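Local coordinates for protein Beta2-bungarotoxin (Bungarus multicinctus, PDB 1BUN) that forms the Kunitz-type chain of a presynaptic snake neurotoxin, partnering a phospholipase A2 chain and probably binding voltage-gated potassium channels, at residues F23-P27 with S28-C32; N45-S49 with D50-R54. One frame throughout, in Å; residues are numbered along the deposited sequence.

Contact 1, the turn end of the central hairpin, and contact 2, the start of the C-terminal helix, are joined in this Kunitz domain by a disulfide, with Cys32 SG 2.0 Å from Cys53 SG. Their centres lie about 10 Å apart, and the cross-link between two locally packed elements is a worked example of how small disulfide-rich proteins often manage without a large hydrophobic core. A second link is polar: Tyr25 N probably donates to Asn45 OD1 at 2.7 Å. Contact 2 also faces the other protein chain of the toxin, which contact 1 does not touch.

Contact 1: residues F23-P27 with S28-C32; sequences FYYKP and SAKRC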
loop_
_atom_site.group_PDB
_atom_site.type_symbol
_atom_site.label_atom_id
_atom_site.label_comp_id
_atom_site.label_asym_id
_atom_site.label_seq_id
_atom_site.Cartn_x
_atom_site.Cartn_y
_atom_site.Cartn_z
ATOM N N PHE B 23 -10.247 17.596 -8.327
ATOM C CA PHE B 23 -10.262 18.093 -6.964
ATOM C C PHE B 23 -8.849 18.337 -6.600
ATOM O O PHE B 23 -7.937 17.719 -7.161
ATOM C CB PHE B 23 -10.856 17.094 -5.992
ATOM C CG PHE B 23 -12.184 16.553 -6.424
ATOM C CD1 PHE B 23 -12.285 15.742 -7.535
ATOM C CD2 PHE B 23 -13.319 16.861 -5.732
ATOM C CE1 PHE B 23 -13.500 15.258 -7.938
ATOM C CE2 PHE B 23 -14.523 16.374 -6.139
ATOM C CZ PHE B 23 -14.614 15.568 -7.248
ATOM N N TYR B 24 -8.679 19.304 -5.717
ATOM C CA TYR B 24 -7.390 19.694 -5.235
ATOM C C TYR B 24 -7.544 19.815 -3.741
ATOM O O TYR B 24 -8.669 19.933 -3.246
ATOM C CB TYR B 24 -7.037 21.040 -5.818
ATOM C CG TYR B 24 -7.844 22.190 -5.290
ATOM C CD1 TYR B 24 -9.104 22.489 -5.792
ATOM C CD2 TYR B 24 -7.286 23.061 -4.383
ATOM C CE1 TYR B 24 -9.757 23.649 -5.402
ATOM C CE2 TYR B 24 -7.919 24.195 -3.991
ATOM C CZ TYR B 24 -9.142 24.498 -4.500
ATOM O OH TYR B 24 -9.673 25.718 -4.140
ATOM N N TYR B 25 -6.440 19.807 -3.013
ATOM C CA TYR B 25 -6.537 19.914 -1.574
ATOM C C TYR B 25 -6.430 21.358 -1.123
ATOM O O TYR B 25 -5.573 22.106 -1.602
ATOM C CB TYR B 25 -5.460 19.057 -0.888
ATOM C CG TYR B 25 -5.552 19.062 0.619
ATOM C CD1 TYR B 25 -6.622 18.461 1.275
ATOM C CD2 TYR B 25 -4.589 19.705 1.385
ATOM C CE1 TYR B 25 -6.732 18.504 2.663
ATOM C CE2 TYR B 25 -4.693 19.752 2.756
ATOM C CZ TYR B 25 -5.760 19.152 3.386
ATOM O OH TYR B 25 -5.819 19.186 4.756
ATOM N N LYS B 26 -7.339 21.764 -0.246
ATOM C CA LYS B 26 -7.290 23.104 0.285
ATOM C C LYS B 26 -6.826 23.024 1.753
ATOM O O LYS B 26 -7.551 22.520 2.624
ATOM C CB LYS B 26 -8.647 23.795 0.188
ATOM C CG LYS B 26 -8.483 25.295 0.192
ATOM C CD LYS B 26 -9.760 26.093 0.392
ATOM C CE LYS B 26 -9.562 27.544 -0.104
ATOM N NZ LYS B 26 -9.371 27.620 -1.614
ATOM N N PRO B 27 -5.584 23.452 2.034
ATOM C CA PRO B 27 -5.077 23.411 3.409
ATOM C C PRO B 27 -5.932 24.172 4.416
ATOM O O PRO B 27 -6.219 23.661 5.484
ATOM C CB PRO B 27 -3.670 23.992 3.284
ATOM C CG PRO B 27 -3.662 24.712 1.969
ATOM C CD PRO B 27 -4.522 23.859 1.099
ATOM N N SER B 28 -6.428 25.341 4.040
ATOM C CA SER B 28 -7.259 26.153 4.926
ATOM C C SER B 28 -8.690 25.639 5.064
ATOM O O SER B 28 -9.610 26.418 5.335
ATOM C CB SER B 28 -7.316 27.573 4.389
ATOM O OG SER B 28 -6.242 27.792 3.491
ATOM N N ALA B 29 -8.895 24.343 4.856
ATOM C CA ALA B 29 -10.234 23.766 4.950
ATOM C C ALA B 29 -10.179 22.276 5.193
ATOM O O ALA B 29 -11.216 21.622 5.283
ATOM C CB ALA B 29 -11.028 24.056 3.671
ATOM N N LYS B 30 -8.958 21.751 5.275
ATOM C CA LYS B 30 -8.707 20.333 5.504
ATOM C C LYS B 30 -9.662 19.470 4.681
ATOM O O LYS B 30 -10.155 18.435 5.146
ATOM C CB LYS B 30 -8.815 19.999 7.007
ATOM C CG LYS B 30 -7.979 20.908 7.922
ATOM C CD LYS B 30 -6.466 20.747 7.731
ATOM C CE LYS B 30 -5.857 19.687 8.661
ATOM N NZ LYS B 30 -6.333 18.287 8.407
ATOM N N ARG B 31 -9.895 19.888 3.447
ATOM C CA ARG B 31 -10.791 19.182 2.546
ATOM C C ARG B 31 -10.254 19.257 1.121
ATOM O O ARG B 31 -9.385 20.087 0.793
ATOM C CB ARG B 31 -12.147 19.881 2.505
ATOM C CG ARG B 31 -13.160 19.486 3.520
ATOM C CD ARG B 31 -14.450 20.269 3.265
ATOM N NE ARG B 31 -14.282 21.704 3.503
ATOM C CZ ARG B 31 -14.099 22.257 4.706
ATOM N NH1 ARG B 31 -14.068 21.506 5.801
ATOM N NH2 ARG B 31 -13.899 23.563 4.812
ATOM N N CYS B 32 -10.794 18.398 0.270
ATOM C CA CYS B 32 -10.467 18.422 -1.136
ATOM C C CYS B 32 -11.677 19.130 -1.712
ATOM O O CYS B 32 -12.789 18.927 -1.235
ATOM C CB CYS B 32 -10.427 17.014 -1.670
ATOM S SG CYS B 32 -8.960 16.176 -1.075
HETATM O O HOH W 1 -6.899 16.848 6.336
#
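Lys26 and Arg31 form the last hydrogen-bonded pair before the turn of an antiparallel beta hairpin. Lys26 N donates to Arg31 O over 2.8 Å, a nearly linear bond (173° at the hydrogen). One step back, Tyr25 and Cys32 make a non-hydrogen-bonded pair, and Cys32 CA approaches Tyr24 O at 3.2 Å in a CA-H...O contact. Two weak bonds brace the four-residue connection: Ala29 N to Lys26 O, and Lys30 N to Pro27 O at 3.3 Å. Lys30 takes left-handed helical backbone angles that turn the chain back into the second strand.

Aromatic packing comes from Tyr25. Because Tyr25 CG stands anti to the backbone N (chi1 -177°), the ring runs along the hairpin toward the turn, lying against the Arg31 backbone: CD1 is 3.2 Å from Arg31 O. Cys32 SG sits at the ring edge, 5.4 Å from the centroid, a sulfur-aromatic contact. The phenol lies alongside the Lys30 chain, pointing the same way, with OH 3.4 Å from Lys30 CD.

A water gives the polar ends a shared partner, donating to Tyr25 OH at 3.0 Å and accepting from Lys30 NZ. Tyr25 OH is also hydrogen-bonded to Glu59, which makes a long, weak ion pair with Lys30.

On the Tyr25 and Cys32 face, the sheet is backed by helix 50-57: Tyr25 touches Cys57, and Cys32 and Phe23 touch Asp50.

Contact 2: residues N45-S49 with D50-R54; sequences NHFKS and DHLCR
Phe47 packing on Leu52 and Cys53 is a local contact at the start of the C-terminal helix of the Kunitz fold, where the loop following strand 31-37 runs into helix 50-57. Ser49 holds the N-cap position, and its carbonyl accepts the i to i+4 bond from Cys53 N, with Ser49 O and Cys53 N 2.9 Å apart. This opens the helical bonding pattern, and it brings Cys53 CB to 3.4 Å from the same oxygen.

The apolar part of the contact gathers round Phe47. Its CG lies beside the backbone N (chi1 -41°), which lays the ring against the first turn. Leu52 extends a methyl group, CD2, to 3.6 Å from Phe47 CB, close to the plane of the ring and at its edge. Cys53 comes in at a slant: Phe47 CD1 is 3.6 Å from Cys53 CB. Cys53 SG, bonded to Cys32 of the hairpin, stands 4.7 Å from the Phe47 ring centroid, oblique to the ring, in a sulfur-aromatic contact. Packing of the ring against Glu56 and Cys57 extends this association along the helix, and a backbone bond ties Phe47 to Phe23 of the hairpin.

The outer side is turned to the partner protein. The Lys48 chain runs at an angle to Leu52, bringing NZ to 3.8 Å from Leu52 CD2. The Lys48 ammonium forms a salt bridge with an acidic side chain of the other protein chain, where an apolar side chain also packs on Leu52.

Within the first turn a salt bridge joins Asp50 to Arg54: Arg54 NH1 reaches Asp50 OD2 in the guanidinium plane at 3.1 Å, although the angle at the hydrogen, 131°, makes the hydrogen bond weak.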
loop_
_atom_site.group_PDB
_atom_site.type_symbol
_atom_site.label_atom_id
_atom_site.label_comp_id
_atom_site.label_asym_id
_atom_site.label_seq_id
_atom_site.Cartn_x
_atom_site.Cartn_y
_atom_site.Cartn_z
ATOM N N ASN B 45 -1.354 18.925 -7.519
ATOM C CA ASN B 45 -2.487 19.059 -6.604
ATOM C C ASN B 45 -3.716 19.143 -7.494
ATOM O O ASN B 45 -4.193 20.236 -7.844
ATOM C CB ASN B 45 -2.361 20.325 -5.732
ATOM C CG ASN B 45 -3.398 20.383 -4.616
ATOM O OD1 ASN B 45 -4.263 19.514 -4.517
ATOM N ND2 ASN B 45 -3.322 21.401 -3.775
ATOM N N HIS B 46 -4.086 17.984 -8.024
ATOM C CA HIS B 46 -5.250 17.823 -8.891
ATOM C C HIS B 46 -5.473 16.324 -9.045
ATOM O O HIS B 46 -4.610 15.596 -9.547
ATOM C CB HIS B 46 -5.058 18.518 -10.255
ATOM C CG HIS B 46 -3.903 18.000 -11.059
ATOM N ND1 HIS B 46 -3.940 16.853 -11.822
ATOM C CD2 HIS B 46 -2.664 18.525 -11.250
ATOM C CE1 HIS B 46 -2.757 16.724 -12.434
ATOM N NE2 HIS B 46 -1.948 17.720 -12.116
ATOM N N PHE B 47 -6.625 15.841 -8.616
ATOM C CA PHE B 47 -6.864 14.409 -8.708
ATOM C C PHE B 47 -8.236 14.125 -9.321
ATOM O O PHE B 47 -9.165 14.897 -9.118
ATOM C CB PHE B 47 -6.717 13.768 -7.293
ATOM C CG PHE B 47 -5.553 14.318 -6.486
ATOM C CD1 PHE B 47 -5.677 15.510 -5.785
ATOM C CD2 PHE B 47 -4.325 13.694 -6.499
ATOM C CE1 PHE B 47 -4.590 16.083 -5.113
ATOM C CE2 PHE B 47 -3.223 14.264 -5.826
ATOM C CZ PHE B 47 -3.365 15.465 -5.134
ATOM N N LYS B 48 -8.361 13.016 -10.048
ATOM C CA LYS B 48 -9.620 12.636 -10.682
ATOM C C LYS B 48 -10.790 12.654 -9.724
ATOM O O LYS B 48 -11.912 12.840 -10.154
ATOM C CB LYS B 48 -9.589 11.214 -11.240
ATOM C CG LYS B 48 -8.298 10.702 -11.850
ATOM C CD LYS B 48 -8.402 9.169 -12.039
ATOM C CE LYS B 48 -7.065 8.541 -12.467
ATOM N NZ LYS B 48 -6.054 8.523 -11.372
ATOM N N SER B 49 -10.564 12.388 -8.443
ATOM C CA SER B 49 -11.677 12.376 -7.506
ATOM C C SER B 49 -11.359 12.693 -6.059
ATOM O O SER B 49 -10.199 12.720 -5.661
ATOM C CB SER B 49 -12.420 11.043 -7.592
ATOM O OG SER B 49 -11.606 9.957 -7.188
ATOM N N ASP B 50 -12.411 12.982 -5.299
ATOM C CA ASP B 50 -12.337 13.302 -3.870
ATOM C C ASP B 50 -11.603 12.204 -3.091
ATOM O O ASP B 50 -10.655 12.475 -2.365
ATOM C CB ASP B 50 -13.764 13.454 -3.307
ATOM C CG ASP B 50 -13.804 14.188 -1.968
ATOM O OD1 ASP B 50 -12.905 15.002 -1.693
ATOM O OD2 ASP B 50 -14.742 13.968 -1.174
ATOM N N HIS B 51 -12.027 10.960 -3.287
ATOM C CA HIS B 51 -11.439 9.807 -2.615
ATOM C C HIS B 51 -9.934 9.755 -2.822
ATOM O O HIS B 51 -9.178 9.609 -1.868
ATOM C CB HIS B 51 -12.079 8.512 -3.127
ATOM C CG HIS B 51 -11.894 7.350 -2.207
ATOM N ND1 HIS B 51 -10.731 6.614 -2.119
ATOM C CD2 HIS B 51 -12.733 6.828 -1.273
ATOM C CE1 HIS B 51 -10.889 5.695 -1.150
ATOM N NE2 HIS B 51 -12.088 5.779 -0.602
ATOM N N LEU B 52 -9.514 9.848 -4.076
ATOM C CA LEU B 52 -8.101 9.846 -4.452
ATOM C C LEU B 52 -7.361 11.032 -3.783
ATOM O O LEU B 52 -6.225 10.911 -3.276
ATOM C CB LEU B 52 -7.999 9.960 -5.977
ATOM C CG LEU B 52 -6.571 9.949 -6.511
ATOM C CD1 LEU B 52 -5.944 8.596 -6.203
ATOM C CD2 LEU B 52 -6.514 10.276 -8.003
ATOM N N CYS B 53 -8.021 12.184 -3.792
ATOM C CA CYS B 53 -7.471 13.387 -3.204
ATOM C C CYS B 53 -7.324 13.270 -1.684
ATOM O O CYS B 53 -6.279 13.648 -1.153
ATOM C CB CYS B 53 -8.334 14.597 -3.559
ATOM S SG CYS B 53 -7.798 16.108 -2.724
ATOM N N ARG B 54 -8.326 12.744 -0.978
ATOM C CA ARG B 54 -8.204 12.628 0.475
ATOM C C ARG B 54 -7.037 11.703 0.718
ATOM O O ARG B 54 -6.065 12.041 1.393
ATOM C CB ARG B 54 -9.442 12.008 1.099
ATOM C CG ARG B 54 -10.739 12.470 0.524
ATOM C CD ARG B 54 -11.841 12.217 1.486
ATOM N NE ARG B 54 -11.815 13.193 2.568
ATOM C CZ ARG B 54 -12.480 14.350 2.537
ATOM N NH1 ARG B 54 -13.225 14.671 1.464
ATOM N NH2 ARG B 54 -12.400 15.188 3.579
#